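Local coordinates for protein N-alpha-acetyltransferase (Sulfolobus solfataricus P2, PDB 4R3L) that transfers the acetyl group of acetyl-CoA to the free alpha-amino group at protein N termini, preferring substrates that begin with serine, at residues A[19-24]-A[60-65]; A[26-31]-A[91-96]; A[64-69]-A[106-111]; A[127-132]-A[152-157]. All blocks are in the same frame, centred on the assembly; numbering follows the deposited sequence.

Contact 1: residues A[19-24]-A[60-65]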
# COMPACT_ATOMS: atom_id res chain seq x y z
N MET A 19 0.19 9.52 14.91
CA MET A 19 -1.23 9.85 15.05
C MET A 19 -1.58 11.22 14.48
O MET A 19 -2.62 11.39 13.86
CB MET A 19 -1.66 9.77 16.51
CG MET A 19 -1.78 8.36 17.02
SD MET A 19 -3.19 7.49 16.29
CE MET A 19 -4.55 8.44 16.99
N ASP A 20 -0.69 12.18 14.68
CA ASP A 20 -0.93 13.54 14.22
C ASP A 20 -0.85 13.70 12.70
O ASP A 20 -1.19 14.76 12.18
CB ASP A 20 0.06 14.49 14.90
CG ASP A 20 -0.29 14.74 16.37
OD1 ASP A 20 -1.25 14.09 16.87
OD2 ASP A 20 0.39 15.55 17.03
N ASP A 21 -0.42 12.65 11.99
CA ASP A 21 -0.45 12.66 10.53
C ASP A 21 -1.81 12.30 9.93
O ASP A 21 -2.04 12.58 8.75
CB ASP A 21 0.57 11.68 9.95
CG ASP A 21 2.00 12.03 10.31
OD1 ASP A 21 2.35 13.23 10.31
OD2 ASP A 21 2.77 11.09 10.58
N ILE A 22 -2.68 11.66 10.71
CA ILE A 22 -3.89 11.05 10.16
C ILE A 22 -4.78 12.03 9.42
O ILE A 22 -5.33 11.71 8.37
CB ILE A 22 -4.72 10.34 11.25
CG1 ILE A 22 -3.86 9.31 11.99
CG2 ILE A 22 -5.95 9.68 10.66
CD1 ILE A 22 -3.46 8.15 11.16
N ASP A 23 -4.93 13.25 9.96
CA ASP A 23 -5.77 14.25 9.31
C ASP A 23 -5.31 14.55 7.88
O ASP A 23 -6.13 14.63 6.96
CB ASP A 23 -5.83 15.53 10.14
CG ASP A 23 -6.82 15.44 11.29
OD1 ASP A 23 -7.65 14.50 11.28
OD2 ASP A 23 -6.77 16.29 12.20
N GLN A 24 -4.00 14.70 7.68
CA GLN A 24 -3.48 14.99 6.35
C GLN A 24 -3.57 13.76 5.45
O GLN A 24 -3.83 13.87 4.26
CB GLN A 24 -2.03 15.48 6.41
CG GLN A 24 -1.81 16.79 7.16
CD GLN A 24 -0.34 17.07 7.43
OE1 GLN A 24 0.44 17.33 6.52
NE2 GLN A 24 0.05 16.99 8.70
N ASN A 60 7.54 19.93 6.20
CA ASN A 60 6.61 19.71 7.31
C ASN A 60 5.18 19.29 6.91
O ASN A 60 4.33 19.14 7.78
CB ASN A 60 6.53 20.96 8.19
CG ASN A 60 7.90 21.53 8.51
OD1 ASN A 60 8.92 21.00 8.09
ND2 ASN A 60 7.91 22.64 9.26
N SER A 61 4.91 19.10 5.62
CA SER A 61 3.60 18.61 5.19
C SER A 61 3.65 17.16 4.71
O SER A 61 4.61 16.76 4.06
CB SER A 61 3.03 19.49 4.07
OG SER A 61 2.63 20.76 4.56
N VAL A 62 2.63 16.38 5.02
CA VAL A 62 2.52 15.03 4.46
C VAL A 62 2.05 15.13 3.02
O VAL A 62 1.03 15.76 2.74
CB VAL A 62 1.54 14.15 5.27
CG1 VAL A 62 1.35 12.80 4.62
CG2 VAL A 62 2.01 14.00 6.71
N VAL A 63 2.79 14.53 2.09
CA VAL A 63 2.39 14.57 0.69
C VAL A 63 2.10 13.18 0.11
O VAL A 63 1.68 13.05 -1.04
CB VAL A 63 3.46 15.24 -0.19
CG1 VAL A 63 3.64 16.68 0.24
CG2 VAL A 63 4.79 14.46 -0.10
N GLY A 64 2.31 12.14 0.91
CA GLY A 64 2.04 10.79 0.46
C GLY A 64 2.08 9.83 1.62
O GLY A 64 2.59 10.17 2.68
N TYR A 65 1.51 8.63 1.44
CA TYR A 65 1.55 7.66 2.52
C TYR A 65 1.40 6.27 1.97
O TYR A 65 0.94 6.08 0.84
CB TYR A 65 0.44 7.95 3.55
CG TYR A 65 -0.93 7.64 3.01
CD1 TYR A 65 -1.50 6.39 3.19
CD2 TYR A 65 -1.65 8.60 2.30
CE1 TYR A 65 -2.76 6.10 2.67
CE2 TYR A 65 -2.90 8.31 1.77
CZ TYR A 65 -3.44 7.06 1.95
OH TYR A 65 -4.70 6.77 1.45

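Contact 2: residues A[26-31]-A[91-96]. With COA (coenzyme A), chain C.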
# COMPACT_ATOMS: atom_id res chain seq x y z
N ILE A 26 -5.88 11.41 5.57
CA ILE A 26 -7.26 11.30 5.14
C ILE A 26 -7.54 12.27 4.01
O ILE A 26 -8.17 11.91 3.02
CB ILE A 26 -8.25 11.55 6.32
CG1 ILE A 26 -8.12 10.43 7.36
CG2 ILE A 26 -9.68 11.66 5.82
CD1 ILE A 26 -9.08 10.59 8.56
N LYS A 27 -7.05 13.50 4.14
CA LYS A 27 -7.20 14.50 3.10
C LYS A 27 -6.65 14.00 1.77
O LYS A 27 -7.31 14.12 0.73
CB LYS A 27 -6.48 15.79 3.48
CG LYS A 27 -6.33 16.78 2.33
CD LYS A 27 -5.19 17.78 2.57
CE LYS A 27 -4.23 17.81 1.38
NZ LYS A 27 -3.24 18.92 1.49
N ILE A 28 -5.44 13.46 1.80
CA ILE A 28 -4.82 12.89 0.60
C ILE A 28 -5.67 11.77 0.02
O ILE A 28 -5.91 11.69 -1.19
CB ILE A 28 -3.41 12.36 0.93
CG1 ILE A 28 -2.49 13.52 1.32
CG2 ILE A 28 -2.83 11.60 -0.27
CD1 ILE A 28 -1.15 13.09 1.89
N ASN A 29 -6.13 10.89 0.90
CA ASN A 29 -6.94 9.77 0.49
C ASN A 29 -8.23 10.26 -0.19
O ASN A 29 -8.62 9.76 -1.25
CB ASN A 29 -7.24 8.90 1.71
CG ASN A 29 -8.23 7.80 1.43
OD1 ASN A 29 -9.40 7.90 1.81
ND2 ASN A 29 -7.77 6.73 0.79
N ARG A 30 -8.87 11.25 0.42
CA ARG A 30 -10.12 11.80 -0.11
C ARG A 30 -9.90 12.41 -1.50
O ARG A 30 -10.76 12.28 -2.37
CB ARG A 30 -10.69 12.86 0.84
CG ARG A 30 -11.08 12.33 2.22
CD ARG A 30 -12.02 11.12 2.16
NE ARG A 30 -12.60 10.82 3.47
CZ ARG A 30 -12.28 9.76 4.22
NH1 ARG A 30 -11.36 8.88 3.80
NH2 ARG A 30 -12.87 9.59 5.40
N LEU A 31 -8.74 13.03 -1.71
CA LEU A 31 -8.45 13.68 -2.98
C LEU A 31 -7.97 12.74 -4.09
O LEU A 31 -8.09 13.07 -5.27
CB LEU A 31 -7.39 14.76 -2.77
CG LEU A 31 -7.83 16.04 -2.06
CD1 LEU A 31 -6.62 16.90 -1.72
CD2 LEU A 31 -8.80 16.81 -2.92
N SER A 91 -3.43 0.74 1.11
CA SER A 91 -3.63 2.01 0.45
C SER A 91 -2.28 2.69 0.26
O SER A 91 -1.45 2.70 1.16
CB SER A 91 -4.59 2.88 1.29
OG SER A 91 -4.95 4.06 0.61
N ILE A 92 -2.06 3.25 -0.93
CA ILE A 92 -0.90 4.09 -1.18
C ILE A 92 -1.32 5.25 -2.09
O ILE A 92 -2.04 5.06 -3.08
CB ILE A 92 0.28 3.28 -1.78
CG1 ILE A 92 1.53 4.16 -1.93
CG2 ILE A 92 -0.10 2.65 -3.12
CD1 ILE A 92 2.73 3.38 -2.45
N ALA A 93 -0.92 6.45 -1.74
CA ALA A 93 -1.27 7.60 -2.55
C ALA A 93 -0.23 8.70 -2.40
O ALA A 93 0.43 8.81 -1.36
CB ALA A 93 -2.64 8.12 -2.16
N VAL A 94 -0.08 9.51 -3.44
CA VAL A 94 0.84 10.64 -3.44
C VAL A 94 0.12 11.84 -4.05
O VAL A 94 -0.52 11.69 -5.09
CB VAL A 94 2.13 10.32 -4.24
CG1 VAL A 94 3.06 11.53 -4.31
CG2 VAL A 94 2.85 9.10 -3.66
N LEU A 95 0.21 13.01 -3.41
CA LEU A 95 -0.42 14.22 -3.96
C LEU A 95 0.09 14.47 -5.39
O LEU A 95 1.28 14.29 -5.66
CB LEU A 95 -0.14 15.44 -3.08
CG LEU A 95 -0.89 15.54 -1.74
CD1 LEU A 95 -0.45 16.75 -0.94
CD2 LEU A 95 -2.40 15.57 -1.97
N GLU A 96 -0.82 14.85 -6.29
CA GLU A 96 -0.52 15.01 -7.72
C GLU A 96 0.71 15.87 -7.98
O GLU A 96 1.53 15.55 -8.84
CB GLU A 96 -1.72 15.62 -8.46
CG GLU A 96 -1.56 15.66 -9.99
CD GLU A 96 -0.80 16.89 -10.48
OE1 GLU A 96 -0.86 17.94 -9.81
OE2 GLU A 96 -0.14 16.81 -11.54
N1A COA C . 2.60 6.78 -16.21
C2A COA C . 3.51 5.82 -16.50
N3A COA C . 4.31 5.33 -15.55
C4A COA C . 4.23 5.79 -14.26
C5A COA C . 3.31 6.78 -13.94
C6A COA C . 2.48 7.28 -14.95
N6A COA C . 1.50 8.31 -14.66
N7A COA C . 3.46 7.05 -12.58
C8A COA C . 4.45 6.24 -12.10
N9A COA C . 4.92 5.47 -13.10
C1B COA C . 6.00 4.48 -13.02
C2B COA C . 7.19 4.98 -13.74
O2B COA C . 7.94 3.93 -14.23
C3B COA C . 7.95 5.62 -12.69
O3B COA C . 9.25 5.76 -13.09
P3B COA C . 9.72 7.13 -13.71
O7A COA C . 11.25 7.21 -13.69
O8A COA C . 9.18 8.24 -12.90
O9A COA C . 9.22 7.24 -15.11
C4B COA C . 7.79 4.65 -11.59
O4B COA C . 6.45 4.25 -11.67
C5B COA C . 8.02 5.26 -10.27
O5B COA C . 6.99 6.13 -9.89
P1A COA C . 6.98 7.02 -8.58
O1A COA C . 7.49 8.41 -8.86
O2A COA C . 7.73 6.33 -7.52
O3A COA C . 5.42 7.10 -8.27
P2A COA C . 4.64 8.36 -7.71
O4A COA C . 4.39 9.39 -8.80
O5A COA C . 5.36 8.94 -6.54
O6A COA C . 3.21 7.82 -7.20
CBP COA C . 1.09 6.66 -7.54
CCP COA C . 2.60 6.81 -7.91
CDP COA C . 0.48 5.59 -8.41
CEP COA C . 1.02 6.26 -6.07
CAP COA C . 0.48 8.02 -7.79
OAP COA C . 0.29 8.31 -9.18
C9P COA C . -0.87 8.24 -7.13
O9P COA C . -0.94 8.61 -5.93
N8P COA C . -2.11 8.05 -7.85
C7P COA C . -3.42 8.25 -7.26
C6P COA C . -3.72 7.28 -6.08
C5P COA C . -3.50 5.82 -6.46
O5P COA C . -3.99 5.40 -7.54
N4P COA C . -2.71 4.94 -5.60
C3P COA C . -2.48 3.56 -5.96
C2P COA C . -3.68 2.61 -5.95
S1P COA C . -3.37 0.87 -5.97

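Contact 3: residues A[64-69]-A[106-111]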
# COMPACT_ATOMS: atom_id res chain seq x y z
N GLY A 64 2.31 12.14 0.91
CA GLY A 64 2.04 10.79 0.46
C GLY A 64 2.08 9.83 1.62
O GLY A 64 2.59 10.17 2.68
N TYR A 65 1.51 8.63 1.44
CA TYR A 65 1.55 7.66 2.52
C TYR A 65 1.40 6.27 1.97
O TYR A 65 0.94 6.08 0.84
CB TYR A 65 0.44 7.95 3.55
CG TYR A 65 -0.93 7.64 3.01
CD1 TYR A 65 -1.50 6.39 3.19
CD2 TYR A 65 -1.65 8.60 2.30
CE1 TYR A 65 -2.76 6.10 2.67
CE2 TYR A 65 -2.90 8.31 1.77
CZ TYR A 65 -3.44 7.06 1.95
OH TYR A 65 -4.70 6.77 1.45
N ILE A 66 1.76 5.29 2.79
CA ILE A 66 1.45 3.90 2.50
C ILE A 66 0.96 3.24 3.77
O ILE A 66 1.61 3.30 4.80
CB ILE A 66 2.68 3.14 1.92
CG1 ILE A 66 2.29 1.69 1.58
CG2 ILE A 66 3.88 3.19 2.88
CD1 ILE A 66 3.40 0.94 0.81
N MET A 67 -0.22 2.62 3.68
CA MET A 67 -0.83 1.97 4.83
C MET A 67 -0.87 0.47 4.63
O MET A 67 -1.49 -0.00 3.67
CB MET A 67 -2.26 2.51 5.05
CG MET A 67 -3.04 1.77 6.09
SD MET A 67 -4.54 2.68 6.58
CE MET A 67 -5.44 2.72 5.03
N PRO A 68 -0.22 -0.29 5.52
CA PRO A 68 -0.08 -1.73 5.39
C PRO A 68 -1.05 -2.51 6.26
O PRO A 68 -1.65 -1.95 7.19
CB PRO A 68 1.36 -1.96 5.88
CG PRO A 68 1.41 -1.03 7.07
CD PRO A 68 0.60 0.21 6.65
N ARG A 69 -1.17 -3.80 5.97
CA ARG A 69 -1.84 -4.75 6.86
C ARG A 69 -0.99 -6.01 6.87
O ARG A 69 -0.52 -6.44 5.83
CB ARG A 69 -3.26 -5.05 6.37
CG ARG A 69 -4.04 -6.00 7.26
CD ARG A 69 -5.19 -6.59 6.46
NE ARG A 69 -6.30 -6.99 7.30
CZ ARG A 69 -7.33 -7.70 6.86
NH1 ARG A 69 -7.36 -8.10 5.59
NH2 ARG A 69 -8.32 -8.02 7.68
N THR A 106 9.71 4.79 -3.05
CA THR A 106 10.42 4.71 -1.79
C THR A 106 9.47 4.34 -0.65
O THR A 106 9.88 3.66 0.28
CB THR A 106 11.15 6.04 -1.47
OG1 THR A 106 10.19 7.10 -1.36
CG2 THR A 106 12.17 6.35 -2.57
N LEU A 107 8.22 4.77 -0.73
CA LEU A 107 7.23 4.33 0.28
C LEU A 107 7.12 2.80 0.28
O LEU A 107 7.11 2.15 1.33
CB LEU A 107 5.85 4.97 0.04
CG LEU A 107 5.71 6.45 0.42
CD1 LEU A 107 4.42 7.05 -0.13
CD2 LEU A 107 5.79 6.64 1.93
N LEU A 108 6.99 2.22 -0.91
CA LEU A 108 6.89 0.77 -1.03
C LEU A 108 8.14 0.07 -0.54
O LEU A 108 8.05 -0.96 0.12
CB LEU A 108 6.61 0.35 -2.48
CG LEU A 108 5.17 0.48 -2.97
CD1 LEU A 108 5.12 0.67 -4.47
CD2 LEU A 108 4.37 -0.77 -2.55
N GLU A 109 9.32 0.61 -0.84
CA GLU A 109 10.54 -0.04 -0.39
C GLU A 109 10.61 -0.06 1.12
O GLU A 109 11.02 -1.06 1.72
CB GLU A 109 11.78 0.65 -0.96
CG GLU A 109 13.08 -0.16 -0.72
CD GLU A 109 13.77 0.13 0.62
OE1 GLU A 109 13.39 1.08 1.34
OE2 GLU A 109 14.73 -0.61 0.96
N ALA A 110 10.23 1.06 1.74
CA ALA A 110 10.31 1.17 3.18
C ALA A 110 9.33 0.22 3.85
O ALA A 110 9.67 -0.47 4.82
CB ALA A 110 10.03 2.62 3.62
N SER A 111 8.11 0.19 3.33
CA SER A 111 7.09 -0.69 3.87
C SER A 111 7.51 -2.14 3.68
O SER A 111 7.40 -2.95 4.60
CB SER A 111 5.72 -0.43 3.23
OG SER A 111 4.68 -1.05 3.98

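Contact 4: residues A[127-132]-A[152-157]. With COA (coenzyme A), chain C.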
# COMPACT_ATOMS: atom_id res chain seq x y z
N GLU A 127 -4.09 -4.90 -4.27
CA GLU A 127 -5.07 -4.90 -5.34
C GLU A 127 -4.98 -3.58 -6.11
O GLU A 127 -4.75 -2.53 -5.51
CB GLU A 127 -6.48 -5.09 -4.78
CG GLU A 127 -6.80 -6.51 -4.31
CD GLU A 127 -6.32 -6.82 -2.91
OE1 GLU A 127 -6.16 -5.88 -2.10
OE2 GLU A 127 -6.10 -8.02 -2.61
N VAL A 128 -5.13 -3.60 -7.44
CA VAL A 128 -5.12 -2.33 -8.18
C VAL A 128 -6.17 -2.35 -9.30
O VAL A 128 -6.32 -3.36 -9.97
CB VAL A 128 -3.72 -2.02 -8.75
CG1 VAL A 128 -3.22 -3.16 -9.63
CG2 VAL A 128 -3.70 -0.70 -9.49
N ARG A 129 -6.92 -1.26 -9.48
CA ARG A 129 -7.89 -1.17 -10.58
C ARG A 129 -7.21 -1.46 -11.92
O ARG A 129 -6.13 -0.95 -12.18
CB ARG A 129 -8.55 0.21 -10.64
CG ARG A 129 -9.56 0.47 -9.55
CD ARG A 129 -10.27 1.81 -9.74
NE ARG A 129 -11.19 2.10 -8.64
CZ ARG A 129 -12.50 1.87 -8.67
NH1 ARG A 129 -13.06 1.34 -9.76
NH2 ARG A 129 -13.27 2.17 -7.62
N VAL A 130 -7.83 -2.27 -12.76
CA VAL A 130 -7.24 -2.59 -14.06
C VAL A 130 -7.04 -1.36 -14.95
O VAL A 130 -6.26 -1.38 -15.90
CB VAL A 130 -8.10 -3.63 -14.82
CG1 VAL A 130 -8.12 -4.94 -14.04
CG2 VAL A 130 -9.51 -3.10 -15.04
N SER A 131 -7.73 -0.26 -14.64
CA SER A 131 -7.56 0.97 -15.40
C SER A 131 -6.44 1.87 -14.84
O SER A 131 -6.05 2.86 -15.47
CB SER A 131 -8.88 1.75 -15.43
OG SER A 131 -9.35 2.00 -14.11
N ASN A 132 -5.91 1.52 -13.67
CA ASN A 132 -4.94 2.38 -13.00
C ASN A 132 -3.56 2.22 -13.60
O ASN A 132 -2.67 1.61 -12.99
CB ASN A 132 -4.91 2.07 -11.50
CG ASN A 132 -4.30 3.20 -10.69
OD1 ASN A 132 -3.58 4.05 -11.22
ND2 ASN A 132 -4.58 3.21 -9.39
N GLY A 152 -14.85 -8.01 -10.24
CA GLY A 152 -15.81 -7.14 -9.58
C GLY A 152 -15.36 -6.72 -8.19
O GLY A 152 -16.18 -6.55 -7.30
N TYR A 153 -14.05 -6.57 -8.02
CA TYR A 153 -13.49 -6.22 -6.72
C TYR A 153 -13.96 -4.86 -6.21
O TYR A 153 -14.17 -4.68 -5.01
CB TYR A 153 -11.95 -6.26 -6.77
CG TYR A 153 -11.31 -6.08 -5.42
CD1 TYR A 153 -11.33 -7.10 -4.48
CD2 TYR A 153 -10.68 -4.89 -5.07
CE1 TYR A 153 -10.76 -6.94 -3.23
CE2 TYR A 153 -10.09 -4.72 -3.83
CZ TYR A 153 -10.14 -5.75 -2.91
OH TYR A 153 -9.56 -5.60 -1.68
N TYR A 154 -14.13 -3.88 -7.10
CA TYR A 154 -14.47 -2.53 -6.64
C TYR A 154 -15.98 -2.31 -6.64
O TYR A 154 -16.71 -3.03 -7.32
CB TYR A 154 -13.74 -1.49 -7.48
CG TYR A 154 -12.25 -1.61 -7.26
CD1 TYR A 154 -11.63 -1.00 -6.17
CD2 TYR A 154 -11.48 -2.41 -8.09
CE1 TYR A 154 -10.26 -1.16 -5.95
CE2 TYR A 154 -10.13 -2.56 -7.88
CZ TYR A 154 -9.52 -1.94 -6.81
OH TYR A 154 -8.17 -2.13 -6.63
N ALA A 155 -16.43 -1.34 -5.85
CA ALA A 155 -17.86 -1.14 -5.63
C ALA A 155 -18.62 -0.93 -6.95
O ALA A 155 -19.74 -1.41 -7.11
CB ALA A 155 -18.08 0.04 -4.69
N ASP A 156 -17.99 -0.24 -7.89
CA ASP A 156 -18.62 0.01 -9.18
C ASP A 156 -18.55 -1.19 -10.13
O ASP A 156 -18.99 -1.10 -11.27
CB ASP A 156 -18.00 1.25 -9.85
CG ASP A 156 -16.52 1.07 -10.17
OD1 ASP A 156 -15.89 0.10 -9.69
OD2 ASP A 156 -15.98 1.92 -10.90
N GLY A 157 -18.00 -2.30 -9.65
CA GLY A 157 -17.91 -3.50 -10.47
C GLY A 157 -16.59 -3.68 -11.20
O GLY A 157 -16.35 -4.73 -11.80
N1A COA C . 2.60 6.78 -16.21
C2A COA C . 3.51 5.82 -16.50
N3A COA C . 4.31 5.33 -15.55
C4A COA C . 4.23 5.79 -14.26
C5A COA C . 3.31 6.78 -13.94
C6A COA C . 2.48 7.28 -14.95
N6A COA C . 1.50 8.31 -14.66
N7A COA C . 3.46 7.05 -12.58
C8A COA C . 4.45 6.24 -12.10
N9A COA C . 4.92 5.47 -13.10
C1B COA C . 6.00 4.48 -13.02
C2B COA C . 7.19 4.98 -13.74
O2B COA C . 7.94 3.93 -14.23
C3B COA C . 7.95 5.62 -12.69
O3B COA C . 9.25 5.76 -13.09
P3B COA C . 9.72 7.13 -13.71
O7A COA C . 11.25 7.21 -13.69
O8A COA C . 9.18 8.24 -12.90
O9A COA C . 9.22 7.24 -15.11
C4B COA C . 7.79 4.65 -11.59
O4B COA C . 6.45 4.25 -11.67
C5B COA C . 8.02 5.26 -10.27
O5B COA C . 6.99 6.13 -9.89
P1A COA C . 6.98 7.02 -8.58
O1A COA C . 7.49 8.41 -8.86
O2A COA C . 7.73 6.33 -7.52
O3A COA C . 5.42 7.10 -8.27
P2A COA C . 4.64 8.36 -7.71
O4A COA C . 4.39 9.39 -8.80
O5A COA C . 5.36 8.94 -6.54
O6A COA C . 3.21 7.82 -7.20
CBP COA C . 1.09 6.66 -7.54
CCP COA C . 2.60 6.81 -7.91
CDP COA C . 0.48 5.59 -8.41
CEP COA C . 1.02 6.26 -6.07
CAP COA C . 0.48 8.02 -7.79
OAP COA C . 0.29 8.31 -9.18
C9P COA C . -0.87 8.24 -7.13
O9P COA C . -0.94 8.61 -5.93
N8P COA C . -2.11 8.05 -7.85
C7P COA C . -3.42 8.25 -7.26
C6P COA C . -3.72 7.28 -6.08
C5P COA C . -3.50 5.82 -6.46
O5P COA C . -3.99 5.40 -7.54
N4P COA C . -2.71 4.94 -5.60
C3P COA C . -2.48 3.56 -5.96
C2P COA C . -3.68 2.61 -5.95
S1P COA C . -3.37 0.87 -5.97
O HOH W 1 -15.76 1.88 -6.91

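Contact 1: residues A[19-24]-A[60-65]
Gln24 reaches across from near the start of helix 22-32 to the start of strand 61-72 and lays its amide beside Val62. Its CG stands opposite the carbonyl carbon (chi1 -63°) and the chain runs on extended, which carries the oxygen out to the strand. There Gln24 OE1 accepts the backbone N-H of Val62, with Val62 N and Gln24 OE1 2.8 Å apart and an almost straight bond (169°). The donor sits out of the amide plane, tilted 33° from it. The same OE1 of Gln24 also rests 3.6 Å from Val62 CB, while the two CB atoms, of Gln24 and Val62, are 4.0 Å apart. Val62 turns CG2 into the angle between two side chains of the helix start. Gln24 NE2 lies 4.1 Å from Val62 CG2. Asp21 OD1 meets Val62 CG2 at 3.7 Å, the aspartate and valine side chains crossing at about a right angle. Asp21 brings no polar bond to the strand; its carboxylate is held by Arg15 and the backbone N of Arg18. An alanine in place of Gln24 is likely to leave the Val62 N-H without its side-chain acceptor and one flank of the valine uncovered. Val62 also packs on Val55 and Ile57 of strand 54-58 and on Ile28 of the helix. The arrangement belongs to the N-terminal half of the GNAT fold, where the first helix packs over the hairpin formed by strands 54-58 and 61-72.

Contact 2: residues A[26-31]-A[91-96]
Ile28 points its two branches at different residues of the segment 91-96. Ile28 CG2, anti to the backbone N, meets Ala93 CB at 4.0 Å, and Ile28 CG1 lies against Leu95 CD2 at 3.9 Å, the isoleucine and leucine side chains crossing at about a right angle. This is the close-packed heart of the contact, backed by Val62 and Tyr65 of the neighbouring strand. Deeper in, Asn29 and Ser91 are linked through a third party, Asn29 ND2 and Ser91 OG each bonding to the hydroxyl of Tyr65; Asn29 ND2 also reaches the carbonyl of Glu35, a residue important for substrate specificity. The strand is the cofactor-binding one of the GNAT fold: with the helix on one side, it offers backbone groups to the pantetheine arm, which pairs with it much as another strand would. Ile92 O accepts a hydrogen bond from N4P of coenzyme A at 2.6 Å, and Val94 N donates to O9P of the cofactor at 2.8 Å. Toward solvent the packing thins out around Leu95. Leu31 CD1 comes no nearer than 4.4 Å to Leu95 CD2, and the exposed Lys27, although its long chain leans inward, leaves NZ 4.3 Å from Leu95 CD1, a grazing approach without a polar mate on the segment 91-96.

Contact 3: residues A[64-69]-A[106-111]
Ile66 drives its side chain from strand 61-72 into the surface of helix 103-119, between Leu107, Leu108 and Ser111. The tip does the closest work: CD1 of Ile66 lies 3.6 Å from Ser111 CB and 3.9 Å from Leu108 CD2. With CG1 anti to the backbone N (chi1 -178°) and the chain extended beyond it, CD1 reaches toward Leu108 and Ser111 of the helix, while Ile66 CG2 stays behind, 3.9 Å from Leu107 CB and against the carbonyl oxygen of that residue. Leu107 slides past Ile66 in the opposite direction and drops CD1 onto the strand backbone, 3.7 Å from Tyr65 N, beside Gly64, which has no side chain to fill that spot. Farther along, Pro68 CB borders Ser111 OG at 3.9 Å. Strand and helix run in roughly the same sense; the axes of the two short segments approach to 8.4 Å and cross at -32°. Around this first shell, Phe54 of the adjacent strand backs Ile66, Leu107 and Ala110, and Ile92 and Leu142 touch Leu108. Tyr65 turns to the other face of the sheet, where its hydroxyl bonds to Ser91 and Asn29. Ser111 OG is bonded to the carbonyl of Ala52. What joins the two segments is therefore apolar packing of buried side chains, while the polar ends of Tyr65 and Ser111 are satisfied by residues outside both segments.

Contact 4: residues A[127-132]-A[152-157]
Glu127 to Arg129 and Tyr153 to Asp156 run side by side in directions 31° apart, coming nearest at the CA atoms of Arg129 and Tyr154, with a type I turn opening from each of those two residues. Arg129 lies along one face of the Tyr154 ring. Arg129 CG sits 3.6 Å from the centroid of the Tyr154 ring as a CH-pi contact, and the extended chain (chi2 -175°) then lays the guanidinium over the CB side of the ring, centres 4.3 Å apart and planes at 24°, in an off-centre cation-pi stack. Tyr153 CD2 covers the opposite face. At the guanidinium edge, Arg129 NH1 donates to Asp156 OD1 at 3.1 Å on the syn side, in a salt bridge with the carboxylate plane nearly perpendicular to that of the guanidinium; NH1 also pairs with Glu158. Arg129 NH2 gives a 2.6 Å bond to a water that in turn accepts from Asp156 N. The segment 152-157 belongs to the loop before the last strand of the GNAT fold, and here it walls the peptide site: Tyr154 binds substrate, and Glu127, a zinc-binding residue with OE1 bonded to His88, offers backbone bonds to the bound peptide. With a leucine in place of Arg129, Asp156 would probably lose its charged mate and the Tyr154 ring the guanidinium stacked on one face. Glu127 CG lies over the Tyr153 face, 4.0 Å from the ring centroid. Past the strand, Asn132, at the N-cap of the next helix, makes a weak capping bond through OD1 to Ala135 N, and Asn132 ND2 donates to O5P of coenzyme A at 2.9 Å.

How the contacts relate
Starting from the N terminus, helix 22-32 contributes to contacts 1 and 2 in succession. Contact 1 closes first, when the chain returns along strand 61-72; contact 2, already open, closes on strand 83-94, so the two loops cross. Contact 3 opens on the residues where contact 1 ends, sharing Gly64 and Tyr65, and closes on helix 103-119 after contact 2 has closed, crossing it in turn. None nests within another. Together these three place helices 22-32 and 103-119 on the two faces of the N-terminal part of the sheet. Contact 4 follows in series, about 17 Å from contact 2 between centres, tying strand 123-129 to the final loop; coenzyme A touches both.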